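Local coordinates for CRISPR-associated protein, Cse1 family (Acidimicrobium ferrooxidans, PDB 4H3T), which probably serves as the large subunit of the type I-E Cascade surveillance complex, which finds invading DNA and hands it to the Cas3 nuclease, at residues 401-406 / 467-471; 484-489 / 529-533. The protein carries 1 engineered substitution. One frame throughout, in Å; residues are numbered along the deposited sequence.

Contact 1. Residues 401-406 / 467-471; sequences VAIDAV and YRHFL
One side-chain hydrogen bond joins Tyr467 to the backbone of the facing helix: its phenol OH donates to the carbonyl of Ala402, with OH 2.9 Å from O. The oxygen sits at the edge of the tyrosine ring, near its plane, but the approach to the carbonyl is bent (C=O...OH 112°) and comes from above the carbonyl plane. The amide of Val406 bonds only weakly to this oxygen, so the phenol supplies a second, shorter grip. With CG anti to the backbone N (chi1 -174°), the ring extends from its own helix far enough for OH to arrive there.

Both segments belong to the C-terminal helical bundle of the Cse1 fold. They run nearly antiparallel, with axes 11.0 Å apart at closest approach, and aromatic rings span the distance between them.

The remaining contacts are mostly apolar. Ala405 points at the other helix, and its CB touches two rings, 3.5 Å from Phe470 CE2 and 3.9 Å from Tyr467 CE1. The edge of Phe470 faces the Val401 carbonyl and the CA of Ala402. Val406 CG2 crosses the phenol end at a slant, 3.6 Å from Tyr467 CZ, while Leu471 CD1 lies 4.0 Å from Ala402 CB. A phenylalanine in place of Tyr467 would probably leave the Ala402 carbonyl with just the weak bond from the Val406 amide among the partners described here. Leu330 of helix 330-334 packs on both Ala402 and Tyr467.

Contact 2. Residues 484-489 / 529-533; sequences RAEWAA and RNEFS
Arg529 lays its guanidinium flat against Ala488, whose CB sits over the centre of one face, 3.8 Å from CZ. A bend at chi2 (-91°) turns the chain back along the neighbouring helix, where NE makes a salt bridge with Glu492, one turn beyond Ala488.

Phe532 follows at the end of its helix and makes the largest single contribution to the contact. Its CG is anti to the backbone N, and the ring reaches in among Arg484, Trp487 and Ala488. Arg484 CG lies over one face in a CH-pi contact, 4.1 Å from the ring centroid. Phe532 CE2 meets the indole edge at Trp487 CD1, 3.6 Å away, with the two ring planes almost perpendicular. The indole NE1 is used elsewhere, bonding to the Ala405 carbonyl. On Ala488 the ring also meets CB.

In the C-terminal bundle, the start of helix 481-504 packs here against the end of helix 511-532. The Phe532 carbonyl at that end is taken by Arg484: the side chain bends at chi3, and NH1 donates to O at 2.8 Å, fairly straight at 158°. The bond lies in the carbonyl plane and close to the guanidinium plane. The same arginine thus packs CG on the ring and grips the backbone beside it, while its NH2 pairs with Asp404.

Ser533, the first residue to leave helical geometry, turns its side chain inward, with OG 3.3 Å from Ala485 CA and CB against Ala488 CB.

From the N terminus, helix 397-415 comes first, and contact 1 closes a loop of 60 residues when helix 445-473 returns beside it. After a short linker the chain enters helix 481-504, and contact 2 closes a second, mostly helical loop of 39 residues where helix 511-532 ends. The loops follow in series, neither enclosing nor crossing the other, yet their centres are only about 11 Å apart. Asp404 of 401-406 makes a salt bridge to Arg484 NH2 of 484-489, and the Trp487 ring meets Tyr467 edge-to-face. Phe532 packs against Asp404. Thus all four long helices of the C-terminal bundle are tied together at one level.

Contact 1. Residues 401-406 / 467-471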
ATOM      1  N   VAL A 401      15.719 -18.343   1.635  1.00 46.67           N
ATOM      2  CA  VAL A 401      16.404 -18.165   0.338  1.00 48.66           C
ATOM      3  C   VAL A 401      15.939 -16.840  -0.305  1.00 48.44           C
ATOM      4  O   VAL A 401      16.758 -16.117  -0.914  1.00 46.64           O
ATOM      5  CB  VAL A 401      16.260 -19.384  -0.630  1.00 56.13           C
ATOM      6  CG1 VAL A 401      14.847 -19.554  -1.166  1.00 57.85           C
ATOM      7  CG2 VAL A 401      17.247 -19.281  -1.780  1.00 56.59           C
ATOM      8  N   ALA A 402      14.631 -16.511  -0.201  1.00 44.38           N
ATOM      9  CA  ALA A 402      14.150 -15.225  -0.772  1.00 41.85           C
ATOM     10  C   ALA A 402      14.853 -14.009  -0.126  1.00 44.77           C
ATOM     11  O   ALA A 402      15.292 -13.116  -0.835  1.00 41.92           O
ATOM     12  CB  ALA A 402      12.675 -15.086  -0.608  1.00 41.81           C
ATOM     13  N   ILE A 403      14.918 -13.968   1.208  1.00 44.74           N
ATOM     14  CA  ILE A 403      15.596 -12.878   1.939  1.00 45.39           C
ATOM     15  C   ILE A 403      17.108 -12.886   1.638  1.00 46.92           C
ATOM     16  O   ILE A 403      17.690 -11.833   1.378  1.00 43.94           O
ATOM     17  CB  ILE A 403      15.317 -13.003   3.464  1.00 49.87           C
ATOM     18  CG1 ILE A 403      13.802 -12.745   3.761  1.00 51.45           C
ATOM     19  CG2 ILE A 403      16.191 -12.051   4.267  1.00 50.09           C
ATOM     20  CD1 ILE A 403      13.310 -11.303   3.541  1.00 59.08           C
ATOM     21  N   ASP A 404      17.732 -14.056   1.659  1.00 43.65           N
ATOM     22  CA  ASP A 404      19.164 -14.167   1.392  1.00 43.11           C
ATOM     23  C   ASP A 404      19.526 -13.699  -0.012  1.00 44.79           C
ATOM     24  O   ASP A 404      20.641 -13.229  -0.233  1.00 40.71           O
ATOM     25  CB  ASP A 404      19.676 -15.576   1.594  1.00 44.59           C
ATOM     26  CG  ASP A 404      19.709 -16.033   3.024  1.00 52.74           C
ATOM     27  OD1 ASP A 404      19.476 -15.200   3.913  1.00 52.53           O
ATOM     28  OD2 ASP A 404      19.929 -17.241   3.250  1.00 52.34           O
ATOM     29  N   ALA A 405      18.636 -13.909  -0.954  1.00 42.05           N
ATOM     30  CA  ALA A 405      18.834 -13.490  -2.355  1.00 41.04           C
ATOM     31  C   ALA A 405      18.838 -11.972  -2.461  1.00 42.99           C
ATOM     32  O   ALA A 405      19.602 -11.407  -3.255  1.00 40.53           O
ATOM     33  CB  ALA A 405      17.751 -14.081  -3.250  1.00 41.21           C
ATOM     34  N   VAL A 406      18.002 -11.313  -1.663  1.00 42.44           N
ATOM     35  CA  VAL A 406      17.965  -9.851  -1.584  1.00 41.14           C
ATOM     36  C   VAL A 406      19.312  -9.357  -0.983  1.00 40.87           C
ATOM     37  O   VAL A 406      19.912  -8.437  -1.492  1.00 37.89           O
ATOM     38  CB  VAL A 406      16.746  -9.328  -0.755  1.00 42.61           C
ATOM     39  CG1 VAL A 406      16.822  -7.814  -0.592  1.00 42.39           C
ATOM     40  CG2 VAL A 406      15.451  -9.701  -1.436  1.00 42.33           C
ATOM     41  N   TYR A 467      14.686 -10.910 -10.213  1.00 40.80           N
ATOM     42  CA  TYR A 467      14.310 -11.249  -8.834  1.00 39.13           C
ATOM     43  C   TYR A 467      12.837 -11.718  -8.765  1.00 41.25           C
ATOM     44  O   TYR A 467      12.508 -12.690  -8.114  1.00 41.56           O
ATOM     45  CB  TYR A 467      14.509 -10.056  -7.869  1.00 39.23           C
ATOM     46  CG  TYR A 467      14.245 -10.497  -6.458  1.00 40.91           C
ATOM     47  CD1 TYR A 467      15.220 -11.199  -5.740  1.00 42.32           C
ATOM     48  CD2 TYR A 467      12.952 -10.454  -5.923  1.00 39.64           C
ATOM     49  CE1 TYR A 467      14.937 -11.757  -4.507  1.00 42.58           C
ATOM     50  CE2 TYR A 467      12.664 -11.021  -4.697  1.00 40.60           C
ATOM     51  CZ  TYR A 467      13.672 -11.610  -3.959  1.00 42.95           C
ATOM     52  OH  TYR A 467      13.355 -12.226  -2.776  1.00 41.34           O
ATOM     53  N   ARG A 468      11.964 -11.024  -9.440  1.00 40.80           N
ATOM     54  CA  ARG A 468      10.533 -11.365  -9.420  1.00 41.10           C
ATOM     55  C   ARG A 468      10.269 -12.792  -9.972  1.00 43.24           C
ATOM     56  O   ARG A 468       9.420 -13.532  -9.425  1.00 45.16           O
ATOM     57  CB  ARG A 468       9.750 -10.318 -10.201  1.00 40.75           C
ATOM     58  CG  ARG A 468       9.719  -8.920  -9.496  1.00 41.64           C
ATOM     59  CD  ARG A 468       9.135  -7.886 -10.439  1.00 39.86           C
ATOM     60  NE  ARG A 468       9.114  -6.577  -9.795  1.00 41.49           N
ATOM     61  CZ  ARG A 468       8.187  -6.127  -8.962  1.00 52.47           C
ATOM     62  NH1 ARG A 468       7.117  -6.858  -8.690  1.00 46.13           N
ATOM     63  NH2 ARG A 468       8.322  -4.939  -8.391  1.00 56.74           N
ATOM     64  N   HIS A 469      10.966 -13.155 -11.052  1.00 43.11           N
ATOM     65  CA  HIS A 469      10.942 -14.497 -11.673  1.00 44.53           C
ATOM     66  C   HIS A 469      11.497 -15.527 -10.698  1.00 46.69           C
ATOM     67  O   HIS A 469      10.952 -16.605 -10.575  1.00 41.79           O
ATOM     68  CB  HIS A 469      11.760 -14.534 -12.986  1.00 48.72           C
ATOM     69  CG  HIS A 469      11.651 -15.829 -13.743  1.00 57.80           C
ATOM     70  ND1 HIS A 469      12.785 -16.624 -14.020  1.00 63.01           N
ATOM     71  CD2 HIS A 469      10.569 -16.403 -14.341  1.00 63.23           C
ATOM     72  CE1 HIS A 469      12.342 -17.670 -14.710  1.00 63.77           C
ATOM     73  NE2 HIS A 469      11.020 -17.588 -14.939  1.00 64.24           N
ATOM     74  N   PHE A 470      12.603 -15.213 -10.039  1.00 43.71           N
ATOM     75  CA  PHE A 470      13.201 -16.099  -9.046  1.00 44.26           C
ATOM     76  C   PHE A 470      12.220 -16.341  -7.875  1.00 45.35           C
ATOM     77  O   PHE A 470      11.981 -17.480  -7.489  1.00 42.29           O
ATOM     78  CB  PHE A 470      14.550 -15.471  -8.533  1.00 46.34           C
ATOM     79  CG  PHE A 470      14.971 -15.835  -7.131  1.00 46.54           C
ATOM     80  CD1 PHE A 470      15.703 -16.987  -6.882  1.00 48.45           C
ATOM     81  CD2 PHE A 470      14.591 -15.044  -6.047  1.00 45.16           C
ATOM     82  CE1 PHE A 470      16.001 -17.369  -5.565  1.00 48.98           C
ATOM     83  CE2 PHE A 470      14.873 -15.422  -4.754  1.00 46.82           C
ATOM     84  CZ  PHE A 470      15.595 -16.571  -4.507  1.00 46.72           C
ATOM     85  N   LEU A 471      11.619 -15.258  -7.346  1.00 41.66           N
ATOM     86  CA  LEU A 471      10.709 -15.359  -6.224  1.00 40.12           C
ATOM     87  C   LEU A 471       9.461 -16.200  -6.585  1.00 45.32           C
ATOM     88  O   LEU A 471       9.094 -17.125  -5.839  1.00 44.65           O
ATOM     89  CB  LEU A 471      10.294 -13.943  -5.755  1.00 38.83           C
ATOM     90  CG  LEU A 471       9.246 -13.884  -4.616  1.00 41.28           C
ATOM     91  CD1 LEU A 471       9.818 -14.474  -3.354  1.00 42.54           C
ATOM     92  CD2 LEU A 471       8.832 -12.498  -4.265  1.00 42.29           C
TER

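Contact 2. Residues 484-489 / 529-533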
ATOM      1  N   ARG A 484      19.048 -20.966  -5.264  1.00 52.23           N
ATOM      2  CA  ARG A 484      20.093 -20.233  -4.519  1.00 50.90           C
ATOM      3  C   ARG A 484      21.344 -20.135  -5.422  1.00 53.66           C
ATOM      4  O   ARG A 484      21.816 -19.034  -5.693  1.00 51.64           O
ATOM      5  CB  ARG A 484      20.383 -20.982  -3.194  1.00 49.82           C
ATOM      6  CG  ARG A 484      21.321 -20.302  -2.234  1.00 48.23           C
ATOM      7  CD  ARG A 484      21.431 -21.095  -0.922  1.00 50.78           C
ATOM      8  NE  ARG A 484      20.368 -20.796   0.060  1.00 50.49           N
ATOM      9  CZ  ARG A 484      20.368 -19.799   0.937  1.00 59.15           C
ATOM     10  NH1 ARG A 484      21.374 -18.940   0.978  1.00 53.74           N
ATOM     11  NH2 ARG A 484      19.388 -19.682   1.810  1.00 47.10           N
ATOM     12  N   ALA A 485      21.791 -21.279  -6.005  1.00 53.86           N
ATOM     13  CA  ALA A 485      22.920 -21.298  -6.937  1.00 53.62           C
ATOM     14  C   ALA A 485      22.591 -20.531  -8.261  1.00 54.91           C
ATOM     15  O   ALA A 485      23.438 -19.774  -8.769  1.00 51.82           O
ATOM     16  CB  ALA A 485      23.363 -22.739  -7.217  1.00 56.59           C
ATOM     17  N   GLU A 486      21.372 -20.660  -8.787  1.00 50.75           N
ATOM     18  CA  GLU A 486      20.984 -19.905  -9.998  1.00 50.17           C
ATOM     19  C   GLU A 486      21.010 -18.411  -9.802  1.00 52.78           C
ATOM     20  O   GLU A 486      21.507 -17.682 -10.662  1.00 52.08           O
ATOM     21  CB  GLU A 486      19.562 -20.258 -10.434  1.00 51.18           C
ATOM     22  CG  GLU A 486      19.520 -21.694 -10.967  1.00 58.53           C
ATOM     23  CD  GLU A 486      18.103 -22.233 -11.046  1.00 67.90           C
ATOM     24  OE1 GLU A 486      17.134 -21.519 -10.689  1.00 63.10           O
ATOM     25  OE2 GLU A 486      17.971 -23.398 -11.455  1.00 67.35           O
ATOM     26  N   TRP A 487      20.446 -17.948  -8.684  1.00 46.73           N
ATOM     27  CA  TRP A 487      20.411 -16.526  -8.413  1.00 45.91           C
ATOM     28  C   TRP A 487      21.876 -15.980  -8.257  1.00 47.42           C
ATOM     29  O   TRP A 487      22.196 -14.906  -8.770  1.00 44.24           O
ATOM     30  CB  TRP A 487      19.601 -16.246  -7.161  1.00 44.56           C
ATOM     31  CG  TRP A 487      19.513 -14.781  -6.838  1.00 43.48           C
ATOM     32  CD1 TRP A 487      20.020 -14.135  -5.738  1.00 45.25           C
ATOM     33  CD2 TRP A 487      18.862 -13.784  -7.625  1.00 42.07           C
ATOM     34  NE1 TRP A 487      19.741 -12.793  -5.808  1.00 42.57           N
ATOM     35  CE2 TRP A 487      18.989 -12.556  -6.935  1.00 42.72           C
ATOM     36  CE3 TRP A 487      18.166 -13.809  -8.849  1.00 43.71           C
ATOM     37  CZ2 TRP A 487      18.479 -11.356  -7.447  1.00 41.38           C
ATOM     38  CZ3 TRP A 487      17.673 -12.613  -9.358  1.00 43.35           C
ATOM     39  CH2 TRP A 487      17.813 -11.416  -8.659  1.00 42.78           C
ATOM     40  N   ALA A 488      22.742 -16.747  -7.592  1.00 45.91           N
ATOM     41  CA  ALA A 488      24.139 -16.344  -7.389  1.00 46.74           C
ATOM     42  C   ALA A 488      24.831 -16.077  -8.736  1.00 53.46           C
ATOM     43  O   ALA A 488      25.497 -15.057  -8.902  1.00 54.57           O
ATOM     44  CB  ALA A 488      24.912 -17.411  -6.613  1.00 48.87           C
ATOM     45  N   ALA A 489      24.727 -17.021  -9.659  1.00 52.51           N
ATOM     46  CA  ALA A 489      25.319 -16.866 -10.994  1.00 53.07           C
ATOM     47  C   ALA A 489      24.662 -15.712 -11.789  1.00 54.67           C
ATOM     48  O   ALA A 489      25.359 -15.022 -12.521  1.00 55.04           O
ATOM     49  CB  ALA A 489      25.212 -18.182 -11.788  1.00 55.03           C
ATOM     50  N   ARG A 529      29.286 -14.130  -2.224  1.00 51.25           N
ATOM     51  CA  ARG A 529      28.910 -15.343  -2.961  1.00 54.99           C
ATOM     52  C   ARG A 529      29.121 -16.620  -2.095  1.00 62.94           C
ATOM     53  O   ARG A 529      28.266 -17.493  -2.058  1.00 65.11           O
ATOM     54  CB  ARG A 529      29.791 -15.470  -4.214  1.00 62.26           C
ATOM     55  CG  ARG A 529      29.085 -15.751  -5.489  1.00 73.75           C
ATOM     56  CD  ARG A 529      28.973 -17.193  -5.727  1.00 76.74           C
ATOM     57  NE  ARG A 529      28.755 -17.440  -7.144  1.00 74.42           N
ATOM     58  CZ  ARG A 529      28.357 -18.587  -7.648  1.00 83.47           C
ATOM     59  NH1 ARG A 529      28.145 -19.637  -6.851  1.00 71.00           N
ATOM     60  NH2 ARG A 529      28.187 -18.713  -8.959  1.00 75.35           N
ATOM     61  N   ASN A 530      30.237 -16.676  -1.363  1.00 58.36           N
ATOM     62  CA  ASN A 530      30.525 -17.820  -0.496  1.00 62.41           C
ATOM     63  C   ASN A 530      29.510 -17.867   0.673  1.00 64.65           C
ATOM     64  O   ASN A 530      29.012 -18.932   0.969  1.00 64.20           O
ATOM     65  CB  ASN A 530      31.979 -17.769  -0.003  1.00 62.57           C
ATOM     66  CG  ASN A 530      32.335 -18.946   0.841  1.00 86.21           C
ATOM     67  OD1 ASN A 530      32.272 -20.094   0.380  1.00 81.30           O
ATOM     68  ND2 ASN A 530      32.564 -18.708   2.125  1.00 74.68           N
ATOM     69  N   GLU A 531      29.114 -16.720   1.228  1.00 60.57           N
ATOM     70  CA  GLU A 531      28.115 -16.658   2.290  1.00 61.50           C
ATOM     71  C   GLU A 531      26.715 -17.028   1.764  1.00 61.41           C
ATOM     72  O   GLU A 531      25.919 -17.621   2.496  1.00 61.22           O
ATOM     73  CB  GLU A 531      28.099 -15.226   2.887  1.00 63.01           C
ATOM     74  CG  GLU A 531      27.017 -14.881   3.905  1.00 80.44           C
ATOM     75  CD  GLU A 531      26.918 -13.380   4.155  1.00101.60           C
ATOM     76  OE1 GLU A 531      25.783 -12.840   4.159  1.00 81.35           O
ATOM     77  OE2 GLU A 531      27.986 -12.738   4.296  1.00 96.21           O
ATOM     78  N   PHE A 532      26.409 -16.683   0.516  1.00 55.46           N
ATOM     79  CA  PHE A 532      25.087 -16.922  -0.028  1.00 53.18           C
ATOM     80  C   PHE A 532      24.907 -18.338  -0.567  1.00 59.25           C
ATOM     81  O   PHE A 532      23.915 -18.983  -0.260  1.00 57.58           O
ATOM     82  CB  PHE A 532      24.764 -15.911  -1.142  1.00 51.61           C
ATOM     83  CG  PHE A 532      23.414 -16.133  -1.827  1.00 50.56           C
ATOM     84  CD1 PHE A 532      22.254 -16.267  -1.085  1.00 52.71           C
ATOM     85  CD2 PHE A 532      23.321 -16.211  -3.211  1.00 50.60           C
ATOM     86  CE1 PHE A 532      21.003 -16.441  -1.718  1.00 53.21           C
ATOM     87  CE2 PHE A 532      22.083 -16.413  -3.838  1.00 51.44           C
ATOM     88  CZ  PHE A 532      20.934 -16.549  -3.083  1.00 48.64           C
ATOM     89  N   SER A 533      25.831 -18.771  -1.426  1.00 58.37           N
ATOM     90  CA  SER A 533      25.763 -20.045  -2.134  1.00 60.02           C
ATOM     91  C   SER A 533      27.181 -20.687  -2.112  1.00 69.24           C
ATOM     92  O   SER A 533      27.955 -20.581  -3.074  1.00 68.58           O
ATOM     93  CB  SER A 533      25.249 -19.763  -3.547  1.00 58.96           C
ATOM     94  OG  SER A 533      24.926 -20.915  -4.293  1.00 62.06           O
TER